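Local coordinates for isochorismatase family protein (Enterococcus faecalis, PDB 2A67) that is of unknown specific function but, as a member of the isochorismatase family, probably acts as a hydrolase, at residues D[3-8]-D[101-106]; D[31-36]-D[68-73]; D[46-51]-D[75-80]. All blocks are in the same frame, centred on the assembly; numbering follows the deposited sequence. Where two conformers were deposited one is given.

Interaction 1 of 3, residues D[3-8]-D[101-106]; sequences KNRALL and VQTLEI
R5 of strand 5-8 reaches across T103 to E105 on the neighbouring parallel strand 103-106. Its CB lies beside the backbone O of T103, and CG runs past the T103 methyl CG2, 3.9 Å away. CD keeps close to the same methyl. The chain is extended from CG to NE, with CG anti to the backbone N (chi1 -175°), and this carries the guanidinium two residues further along, to the next pair on the same face. There NH2 of R5 makes a salt bridge with OE1 of E105 at 2.9 Å, and the N-H points almost straight at the oxygen (164°). E105 OE1 sits at the guanidinium edge, in its plane. The carboxylate is turned 63° against that plane, and its oxygen is met from above.

L7 CD1 lies alongside the aliphatic part of E105, 3.8 Å from CG. The buried charges have further partners: Y40 OH bonds both E105 OE1 and R5 NE, while E105 OE2 bonds T132 OG1 and forms a salt bridge with R36.

The other face is apolar. A6 CB touches V101 CG1 at 3.8 Å, and L8 CD2 meets I106 CG1 at 4.2 Å.

The backbones are joined by A6 N to T103 O, E105 N to A6 O and L8 N to E105 O. At the strand entrance N4 O accepts from both Q102 N (3.0 Å) and T103 N (3.1 Å), and a water also donates to it.

Strand 5-10 is central in the parallel sheet, between 47-52 and 103-109. Helix 26-42 covers the face of R5, L7 and E105, while A6 and L8 on the other face also touch I48 of strand 47-52.

Interaction 2 of 3, residues D[31-36]-D[68-73]; sequences DKVNQR and EKLDTQ
V33 on helix 26-42 overlaps L70 of the loop 68-73 through a single pair of methyls. V33 CG1 and L70 CD2 are 3.5 Å apart, and the two side chains cross at a slant. V33 CG1 stands anti to the backbone N (chi1 164°), which turns this branch to the loop. F12 touches both residues, and L70 also packs on L30 and F49, so the methyl pair belongs to a wider apolar patch.

N34 is the next residue of the helix. Its side-chain amide sits by the loop backbone between K69 and D71, with the L70 and D71 side chains also close.

One turn toward the start of the helix, D31 and K69 form a salt bridge at the exposed border. K69 NZ is 2.9 Å from D31 OD1, but as a hydrogen bond this is weak. The lysine chain is bent at chi2 and chi3 (both -147°) on its way to the carboxylate. CE is about as close to the same oxygen, at 3.0 Å.

D71 has two conformers. In the one given, a water donates to N34 O (2.9 Å) and to D71 OD2 (3.1 Å), and OD2 pairs with R41, further along the helix. This bridge is therefore tentative.

The N34 amide thus sits in the middle, with the V33-L70 methyl pair on the buried side and the D31-K69 pair on the exposed side. The helix follows strand 5-10 and packs on the parallel sheet, as in the alpha/beta fold of the isochorismatase family. The loop, part of the connection between strands 47-52 and 77-81, edges this layer.

Interaction 3 of 3, residues D[46-51]-D[75-80]; sequences PIIFVQ and TDFFIR
Strands 47-51 and 77-80 run parallel, with axes 4.6 Å apart at their closest and 24° between their directions. Four backbone bonds join them: F77 N to I47 O (2.9 Å), F49 N to F77 O, I79 N to F49 O and Q51 N to I79 O.

On one face F49 and F78 run alongside each other. They form an almost parallel but far offset pair, with planes 14° apart and little face-to-face cover; the centroids of the F49 and F78 rings are 5.6 Å apart. The touch is F49 CD1 against F78 CE1, at 3.7 Å. F49 CG lies anti to the carbonyl carbon (chi1 -72°), and the ring extends back toward D76. There CE1 of F49 is 3.4 Å from D76 OD2, which approaches at the ring edge. D76 itself is bonded elsewhere: OD2 accepts from Q73 N, and OD1 forms a salt bridge with R41. Further along, Q51 OE1 comes near CD1 of F78, with the amide turned steeply to the ring. Its NE2 bonds W64 O.

The other face is aliphatic and aromatic. I48 CG2 meets I79 CG1 at 3.6 Å, while I48 CG1 rests by F77 CB. V50 CG2 also touches I79 CB. P46 CB comes to the edge of the F77 ring at CE2 (3.8 Å). Helix 92-98 covers this face, with L95 on I48, F77 and I79.

The contact thus rests on backbone bonds and hydrophobic packing. No salt bridge crosses between the two segments, and the charged ends of D76 and R80 are paired with R41 and E53. This chemistry implies plain structural pairing of an outer strand of the chain's sheet with its inner neighbour.

In the fold
Interactions 1 and 3 are both parallel strand pairings in one sheet, and both are largely buried. They share a border, because strands 5-10 and 47-52 are neighbours: L7 and I48 are probably hydrogen-bonded there through their backbones. Interaction 1 lies further inside the sheet and includes a buried charge pair. Interaction 3 reaches an outermost strand, 77-81, and is held by backbone bonds, with mainly apolar and aromatic side chains across it. Interaction 2 is smaller and only partly buried, joining a helix to a loop with a salt bridge and a tentative water bridge. It touches both others: R36 reaches E105 of interaction 1, and L70 and T72 pack on F49 of interaction 3.

Interaction 1 of 3, residues D[3-8]-D[101-106]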
loop_
_atom_site.group_PDB
_atom_site.type_symbol
_atom_site.label_atom_id
_atom_site.label_comp_id
_atom_site.label_asym_id
_atom_site.label_seq_id
_atom_site.Cartn_x
_atom_site.Cartn_y
_atom_site.Cartn_z
ATOM N N LYS D 3 17.739 -19.065 -3.307
ATOM C CA LYS D 3 18.805 -18.356 -2.599
ATOM C C LYS D 3 18.440 -16.877 -2.394
ATOM O O LYS D 3 17.711 -16.312 -3.201
ATOM C CB LYS D 3 20.145 -18.495 -3.347
ATOM C CG LYS D 3 21.094 -19.544 -2.654
ATOM C CD LYS D 3 22.161 -20.144 -3.621
ATOM C CE LYS D 3 22.896 -21.352 -2.980
ATOM N NZ LYS D 3 24.233 -21.600 -3.649
ATOM N N ASN D 4 18.963 -16.274 -1.325
ATOM C CA ASN D 4 18.679 -14.863 -0.959
ATOM C C ASN D 4 17.182 -14.630 -0.893
ATOM O O ASN D 4 16.661 -13.640 -1.390
ATOM C CB ASN D 4 19.368 -13.910 -1.962
ATOM C CG ASN D 4 20.879 -14.207 -2.122
ATOM O OD1 ASN D 4 21.329 -14.655 -3.169
ATOM N ND2 ASN D 4 21.647 -13.949 -1.085
ATOM N N ARG D 5 16.492 -15.571 -0.293
ATOM C CA ARG D 5 15.017 -15.607 -0.337
ATOM C C ARG D 5 14.495 -15.979 1.036
ATOM O O ARG D 5 15.021 -16.932 1.641
ATOM C CB ARG D 5 14.526 -16.648 -1.392
ATOM C CG ARG D 5 12.973 -16.659 -1.577
ATOM C CD ARG D 5 12.665 -17.561 -2.801
ATOM N NE ARG D 5 11.311 -18.126 -2.756
ATOM C CZ ARG D 5 10.698 -18.725 -3.774
ATOM N NH1 ARG D 5 11.306 -18.815 -4.968
ATOM N NH2 ARG D 5 9.468 -19.210 -3.601
ATOM N N ALA D 6 13.487 -15.212 1.543
ATOM C CA ALA D 6 12.859 -15.474 2.817
ATOM C C ALA D 6 11.364 -15.599 2.644
ATOM O O ALA D 6 10.771 -14.997 1.739
ATOM C CB ALA D 6 13.138 -14.315 3.835
ATOM N N LEU D 7 10.775 -16.379 3.532
ATOM C CA LEU D 7 9.351 -16.474 3.692
ATOM C C LEU D 7 8.950 -15.500 4.843
ATOM O O LEU D 7 9.437 -15.626 5.981
ATOM C CB LEU D 7 8.999 -17.885 4.098
ATOM C CG LEU D 7 7.533 -18.324 4.151
ATOM C CD1 LEU D 7 6.850 -18.198 2.753
ATOM C CD2 LEU D 7 7.458 -19.760 4.653
ATOM N N LEU D 8 8.072 -14.544 4.525
ATOM C CA LEU D 8 7.685 -13.527 5.453
ATOM C C LEU D 8 6.205 -13.734 5.820
ATOM O O LEU D 8 5.317 -13.545 4.965
ATOM C CB LEU D 8 7.951 -12.137 4.854
ATOM C CG LEU D 8 7.645 -10.915 5.778
ATOM C CD1 LEU D 8 8.629 -10.952 6.972
ATOM C CD2 LEU D 8 7.802 -9.630 4.956
ATOM N N VAL D 101 18.956 -11.051 2.065
ATOM C CA VAL D 101 17.692 -11.440 1.446
ATOM C C VAL D 101 17.294 -10.348 0.493
ATOM O O VAL D 101 17.248 -9.174 0.863
ATOM C CB VAL D 101 16.572 -11.715 2.485
ATOM C CG1 VAL D 101 15.169 -11.869 1.820
ATOM C CG2 VAL D 101 16.916 -12.969 3.344
ATOM N N GLN D 102 17.029 -10.729 -0.758
ATOM C CA GLN D 102 16.551 -9.796 -1.737
ATOM C C GLN D 102 15.108 -10.149 -2.156
ATOM O O GLN D 102 14.399 -9.320 -2.702
ATOM C CB GLN D 102 17.556 -9.783 -2.943
ATOM C CG GLN D 102 17.032 -9.266 -4.309
ATOM C CD GLN D 102 16.550 -7.799 -4.266
ATOM O OE1 GLN D 102 15.692 -7.379 -5.089
ATOM N NE2 GLN D 102 17.094 -7.012 -3.300
ATOM N N THR D 103 14.657 -11.359 -1.841
ATOM C CA THR D 103 13.387 -11.876 -2.367
ATOM C C THR D 103 12.555 -12.274 -1.200
ATOM O O THR D 103 13.053 -12.976 -0.319
ATOM C CB THR D 103 13.617 -13.112 -3.356
ATOM O OG1 THR D 103 14.357 -12.643 -4.465
ATOM C CG2 THR D 103 12.357 -13.570 -3.945
ATOM N N LEU D 104 11.289 -11.834 -1.198
ATOM C CA LEU D 104 10.401 -12.094 -0.071
ATOM C C LEU D 104 9.203 -12.794 -0.628
ATOM O O LEU D 104 8.556 -12.271 -1.529
ATOM C CB LEU D 104 9.882 -10.736 0.522
ATOM C CG LEU D 104 10.977 -9.872 1.137
ATOM C CD1 LEU D 104 10.410 -8.496 1.571
ATOM C CD2 LEU D 104 11.605 -10.672 2.335
ATOM N N GLU D 105 8.886 -13.949 -0.065
ATOM C CA GLU D 105 7.602 -14.622 -0.317
ATOM C C GLU D 105 6.670 -14.302 0.860
ATOM O O GLU D 105 6.916 -14.720 1.981
ATOM C CB GLU D 105 7.757 -16.156 -0.435
ATOM C CG GLU D 105 6.432 -16.851 -0.779
ATOM C CD GLU D 105 6.582 -18.367 -0.997
ATOM O OE1 GLU D 105 7.716 -18.852 -1.301
ATOM O OE2 GLU D 105 5.541 -19.046 -0.900
ATOM N N ILE D 106 5.568 -13.626 0.581
ATOM C CA ILE D 106 4.737 -13.039 1.639
ATOM C C ILE D 106 3.400 -13.743 1.826
ATOM O O ILE D 106 2.711 -14.094 0.865
ATOM C CB ILE D 106 4.538 -11.522 1.341
ATOM C CG1 ILE D 106 5.905 -10.812 1.404
ATOM C CG2 ILE D 106 3.564 -10.840 2.390
ATOM C CD1 ILE D 106 6.012 -9.462 0.697
HETATM O O HOH W 1 16.730 -13.409 -4.472
#

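Interaction 2 of 3, residues D[31-36]-D[68-73]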
loop_
_atom_site.group_PDB
_atom_site.type_symbol
_atom_site.label_atom_id
_atom_site.label_comp_id
_atom_site.label_asym_id
_atom_site.label_seq_id
_atom_site.Cartn_x
_atom_site.Cartn_y
_atom_site.Cartn_z
ATOM N N ASP D 31 -2.589 -24.479 6.447
ATOM C CA ASP D 31 -2.101 -25.709 5.845
ATOM C C ASP D 31 -1.164 -25.386 4.673
ATOM O O ASP D 31 -0.091 -25.982 4.561
ATOM C CB ASP D 31 -3.266 -26.552 5.334
ATOM C CG ASP D 31 -4.033 -27.207 6.447
ATOM O OD1 ASP D 31 -3.402 -27.482 7.510
ATOM O OD2 ASP D 31 -5.254 -27.474 6.241
ATOM N N LYS D 32 -1.568 -24.427 3.838
ATOM C CA LYS D 32 -0.754 -24.008 2.685
ATOM C C LYS D 32 0.548 -23.329 3.183
ATOM O O LYS D 32 1.631 -23.584 2.691
ATOM C CB LYS D 32 -1.613 -23.121 1.757
ATOM C CG LYS D 32 -0.989 -22.787 0.436
ATOM C CD LYS D 32 -1.490 -23.706 -0.713
ATOM C CE LYS D 32 -2.595 -22.991 -1.589
ATOM N NZ LYS D 32 -2.122 -22.405 -2.938
ATOM N N VAL D 33 0.443 -22.498 4.209
ATOM C CA VAL D 33 1.634 -21.869 4.818
ATOM C C VAL D 33 2.593 -22.895 5.433
ATOM O O VAL D 33 3.810 -22.813 5.222
ATOM C CB VAL D 33 1.230 -20.798 5.872
ATOM C CG1 VAL D 33 2.436 -20.439 6.794
ATOM C CG2 VAL D 33 0.667 -19.562 5.140
ATOM N N ASN D 34 2.068 -23.847 6.211
ATOM C CA ASN D 34 2.919 -24.943 6.684
ATOM C C ASN D 34 3.668 -25.710 5.538
ATOM O O ASN D 34 4.818 -26.113 5.721
ATOM C CB ASN D 34 2.107 -25.918 7.492
ATOM C CG ASN D 34 1.967 -25.497 8.956
ATOM O OD1 ASN D 34 1.142 -26.052 9.661
ATOM N ND2 ASN D 34 2.791 -24.557 9.412
ATOM N N GLN D 35 3.022 -25.898 4.389
ATOM C CA GLN D 35 3.689 -26.529 3.212
ATOM C C GLN D 35 4.874 -25.691 2.724
ATOM O O GLN D 35 5.950 -26.232 2.405
ATOM C CB GLN D 35 2.718 -26.754 2.053
ATOM C CG GLN D 35 1.684 -27.842 2.277
ATOM C CD GLN D 35 0.987 -28.267 0.988
ATOM O OE1 GLN D 35 0.862 -29.494 0.701
ATOM N NE2 GLN D 35 0.579 -27.279 0.156
ATOM N N ARG D 36 4.698 -24.368 2.702
ATOM C CA ARG D 36 5.795 -23.475 2.312
ATOM C C ARG D 36 6.901 -23.500 3.329
ATOM O O ARG D 36 8.063 -23.525 2.977
ATOM C CB ARG D 36 5.297 -22.036 2.095
ATOM C CG ARG D 36 4.145 -21.921 1.119
ATOM C CD ARG D 36 4.591 -22.567 -0.241
ATOM N NE ARG D 36 5.752 -21.851 -0.788
ATOM C CZ ARG D 36 6.633 -22.384 -1.625
ATOM N NH1 ARG D 36 6.525 -23.660 -1.974
ATOM N NH2 ARG D 36 7.620 -21.652 -2.099
ATOM N N GLU D 68 -1.262 -22.098 17.039
ATOM C CA GLU D 68 -0.566 -23.338 17.386
ATOM C C GLU D 68 -0.275 -24.245 16.205
ATOM O O GLU D 68 0.710 -24.966 16.225
ATOM C CB GLU D 68 -1.402 -24.154 18.371
ATOM C CG GLU D 68 -1.588 -23.467 19.681
ATOM C CD GLU D 68 -0.665 -24.008 20.734
ATOM O OE1 GLU D 68 0.573 -24.070 20.506
ATOM O OE2 GLU D 68 -1.198 -24.381 21.796
ATOM N N LYS D 69 -1.146 -24.238 15.206
ATOM C CA LYS D 69 -0.990 -25.144 14.043
ATOM C C LYS D 69 0.239 -24.846 13.166
ATOM O O LYS D 69 0.672 -25.725 12.376
ATOM C CB LYS D 69 -2.252 -25.121 13.171
ATOM C CG LYS D 69 -2.485 -26.384 12.300
ATOM C CD LYS D 69 -3.167 -25.889 11.016
ATOM C CE LYS D 69 -4.172 -26.874 10.381
ATOM N NZ LYS D 69 -5.066 -26.118 9.424
ATOM N N LEU D 70 0.778 -23.626 13.272
ATOM C CA LEU D 70 1.972 -23.239 12.483
ATOM C C LEU D 70 3.246 -23.917 12.981
ATOM O O LEU D 70 3.507 -23.940 14.181
ATOM C CB LEU D 70 2.168 -21.712 12.472
ATOM C CG LEU D 70 1.206 -20.863 11.628
ATOM C CD1 LEU D 70 1.401 -19.427 11.967
ATOM C CD2 LEU D 70 1.399 -21.091 10.102
ATOM N N ASP D 71 4.037 -24.440 12.039
ATOM C CA ASP D 71 5.318 -25.091 12.327
ATOM C C ASP D 71 6.389 -24.043 12.565
ATOM O O ASP D 71 6.966 -23.502 11.634
ATOM C CB ASP D 71 5.725 -26.026 11.164
ATOM C CG ASP D 71 7.060 -26.727 11.396
ATOM O OD1 ASP D 71 7.359 -27.132 12.540
ATOM O OD2 ASP D 71 7.821 -26.889 10.418
ATOM N N THR D 72 6.662 -23.746 13.825
ATOM C CA THR D 72 7.747 -22.794 14.142
ATOM C C THR D 72 8.943 -23.539 14.725
ATOM O O THR D 72 8.755 -24.637 15.230
ATOM C CB THR D 72 7.288 -21.697 15.131
ATOM O OG1 THR D 72 7.102 -22.287 16.424
ATOM C CG2 THR D 72 5.953 -21.139 14.703
ATOM N N GLN D 73 10.155 -22.965 14.656
ATOM C CA GLN D 73 11.312 -23.502 15.356
ATOM C C GLN D 73 12.040 -22.327 15.923
ATOM O O GLN D 73 11.823 -21.223 15.445
ATOM C CB GLN D 73 12.252 -24.219 14.408
ATOM C CG GLN D 73 11.557 -25.088 13.419
ATOM C CD GLN D 73 11.410 -26.497 13.857
ATOM O OE1 GLN D 73 10.832 -26.782 14.911
ATOM N NE2 GLN D 73 11.927 -27.423 13.031
HETATM O O HOH W 2 5.671 -27.470 8.197
#

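Interaction 3 of 3, residues D[46-51]-D[75-80]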
loop_
_atom_site.group_PDB
_atom_site.type_symbol
_atom_site.label_atom_id
_atom_site.label_comp_id
_atom_site.label_asym_id
_atom_site.label_seq_id
_atom_site.Cartn_x
_atom_site.Cartn_y
_atom_site.Cartn_z
ATOM N N PRO D 46 15.641 -18.716 5.156
ATOM C CA PRO D 46 15.088 -18.015 6.343
ATOM C C PRO D 46 13.547 -17.898 6.351
ATOM O O PRO D 46 12.940 -17.595 5.327
ATOM C CB PRO D 46 15.731 -16.630 6.271
ATOM C CG PRO D 46 16.743 -16.633 5.192
ATOM C CD PRO D 46 16.497 -17.839 4.309
ATOM N N ILE D 47 12.934 -18.110 7.518
ATOM C CA ILE D 47 11.507 -17.988 7.699
ATOM C C ILE D 47 11.348 -16.929 8.823
ATOM O O ILE D 47 11.990 -17.034 9.874
ATOM C CB ILE D 47 10.814 -19.289 8.170
ATOM C CG1 ILE D 47 11.075 -20.454 7.153
ATOM C CG2 ILE D 47 9.291 -18.952 8.536
ATOM C CD1 ILE D 47 10.779 -21.836 7.700
ATOM N N ILE D 48 10.572 -15.897 8.538
ATOM C CA ILE D 48 10.447 -14.712 9.426
ATOM C C ILE D 48 8.984 -14.524 9.758
ATOM O O ILE D 48 8.160 -14.264 8.866
ATOM C CB ILE D 48 10.974 -13.451 8.769
ATOM C CG1 ILE D 48 12.413 -13.648 8.276
ATOM C CG2 ILE D 48 10.905 -12.209 9.759
ATOM C CD1 ILE D 48 12.869 -12.661 7.171
ATOM N N PHE D 49 8.640 -14.645 11.048
ATOM C CA PHE D 49 7.288 -14.396 11.494
ATOM C C PHE D 49 7.195 -12.957 11.997
ATOM O O PHE D 49 8.044 -12.508 12.788
ATOM C CB PHE D 49 6.924 -15.318 12.657
ATOM C CG PHE D 49 6.734 -16.744 12.270
ATOM C CD1 PHE D 49 7.795 -17.651 12.368
ATOM C CD2 PHE D 49 5.508 -17.193 11.815
ATOM C CE1 PHE D 49 7.625 -18.952 12.036
ATOM C CE2 PHE D 49 5.341 -18.537 11.472
ATOM C CZ PHE D 49 6.401 -19.398 11.586
ATOM N N VAL D 50 6.177 -12.237 11.549
ATOM C CA VAL D 50 5.908 -10.874 12.074
ATOM C C VAL D 50 4.712 -10.966 13.035
ATOM O O VAL D 50 3.697 -11.586 12.728
ATOM C CB VAL D 50 5.674 -9.842 10.929
ATOM C CG1 VAL D 50 5.361 -8.458 11.520
ATOM C CG2 VAL D 50 6.973 -9.783 10.001
ATOM N N GLN D 51 4.883 -10.415 14.227
ATOM C CA GLN D 51 3.818 -10.376 15.220
ATOM C C GLN D 51 3.553 -8.935 15.626
ATOM O O GLN D 51 4.474 -8.168 15.959
ATOM C CB GLN D 51 4.202 -11.209 16.439
ATOM C CG GLN D 51 4.252 -12.708 16.141
ATOM C CD GLN D 51 4.832 -13.498 17.270
ATOM O OE1 GLN D 51 6.036 -13.731 17.315
ATOM N NE2 GLN D 51 3.988 -13.895 18.226
ATOM N N THR D 75 14.820 -21.480 15.554
ATOM C CA THR D 75 15.670 -21.168 14.415
ATOM C C THR D 75 15.113 -20.078 13.491
ATOM O O THR D 75 15.869 -19.306 12.870
ATOM C CB THR D 75 15.806 -22.509 13.698
ATOM O OG1 THR D 75 17.039 -23.077 14.100
ATOM C CG2 THR D 75 15.646 -22.454 12.143
ATOM N N ASP D 76 13.790 -20.037 13.395
ATOM C CA ASP D 76 13.092 -18.945 12.726
ATOM C C ASP D 76 13.419 -17.565 13.318
ATOM O O ASP D 76 14.029 -17.456 14.390
ATOM C CB ASP D 76 11.600 -19.232 12.776
ATOM C CG ASP D 76 11.252 -20.602 12.193
ATOM O OD1 ASP D 76 12.039 -21.141 11.394
ATOM O OD2 ASP D 76 10.178 -21.132 12.495
ATOM N N PHE D 77 13.060 -16.526 12.575
ATOM C CA PHE D 77 13.301 -15.137 12.966
ATOM C C PHE D 77 11.950 -14.567 13.319
ATOM O O PHE D 77 10.922 -15.055 12.825
ATOM C CB PHE D 77 13.943 -14.334 11.828
ATOM C CG PHE D 77 15.331 -14.839 11.432
ATOM C CD1 PHE D 77 16.433 -14.649 12.287
ATOM C CD2 PHE D 77 15.525 -15.518 10.240
ATOM C CE1 PHE D 77 17.735 -15.128 11.929
ATOM C CE2 PHE D 77 16.820 -16.013 9.874
ATOM C CZ PHE D 77 17.921 -15.816 10.734
ATOM N N PHE D 78 11.946 -13.580 14.214
ATOM C CA PHE D 78 10.699 -13.006 14.717
ATOM C C PHE D 78 10.876 -11.503 14.743
ATOM O O PHE D 78 11.897 -10.986 15.256
ATOM C CB PHE D 78 10.391 -13.548 16.138
ATOM C CG PHE D 78 10.154 -15.037 16.150
ATOM C CD1 PHE D 78 8.904 -15.540 15.900
ATOM C CD2 PHE D 78 11.217 -15.932 16.350
ATOM C CE1 PHE D 78 8.684 -16.932 15.899
ATOM C CE2 PHE D 78 11.013 -17.326 16.335
ATOM C CZ PHE D 78 9.744 -17.813 16.095
ATOM N N ILE D 79 9.894 -10.811 14.168
ATOM C CA ILE D 79 9.911 -9.361 14.155
ATOM C C ILE D 79 8.715 -8.849 14.954
ATOM O O ILE D 79 7.611 -9.299 14.700
ATOM C CB ILE D 79 9.798 -8.852 12.706
ATOM C CG1 ILE D 79 11.017 -9.358 11.891
ATOM C CG2 ILE D 79 9.727 -7.313 12.629
ATOM C CD1 ILE D 79 12.272 -8.596 12.215
ATOM N N ARG D 80 8.939 -7.893 15.846
ATOM C CA ARG D 80 7.856 -7.205 16.573
ATOM C C ARG D 80 7.458 -5.970 15.774
ATOM O O ARG D 80 8.334 -5.173 15.439
ATOM C CB ARG D 80 8.367 -6.666 17.947
ATOM C CG ARG D 80 8.880 -7.751 18.882
ATOM C CD ARG D 80 9.471 -7.201 20.144
ATOM N NE ARG D 80 8.551 -6.366 20.917
ATOM C CZ ARG D 80 8.897 -5.822 22.062
ATOM N NH1 ARG D 80 10.126 -6.036 22.499
ATOM N NH2 ARG D 80 8.038 -5.049 22.768
HETATM O O HOH W 3 14.877 -19.488 9.630
#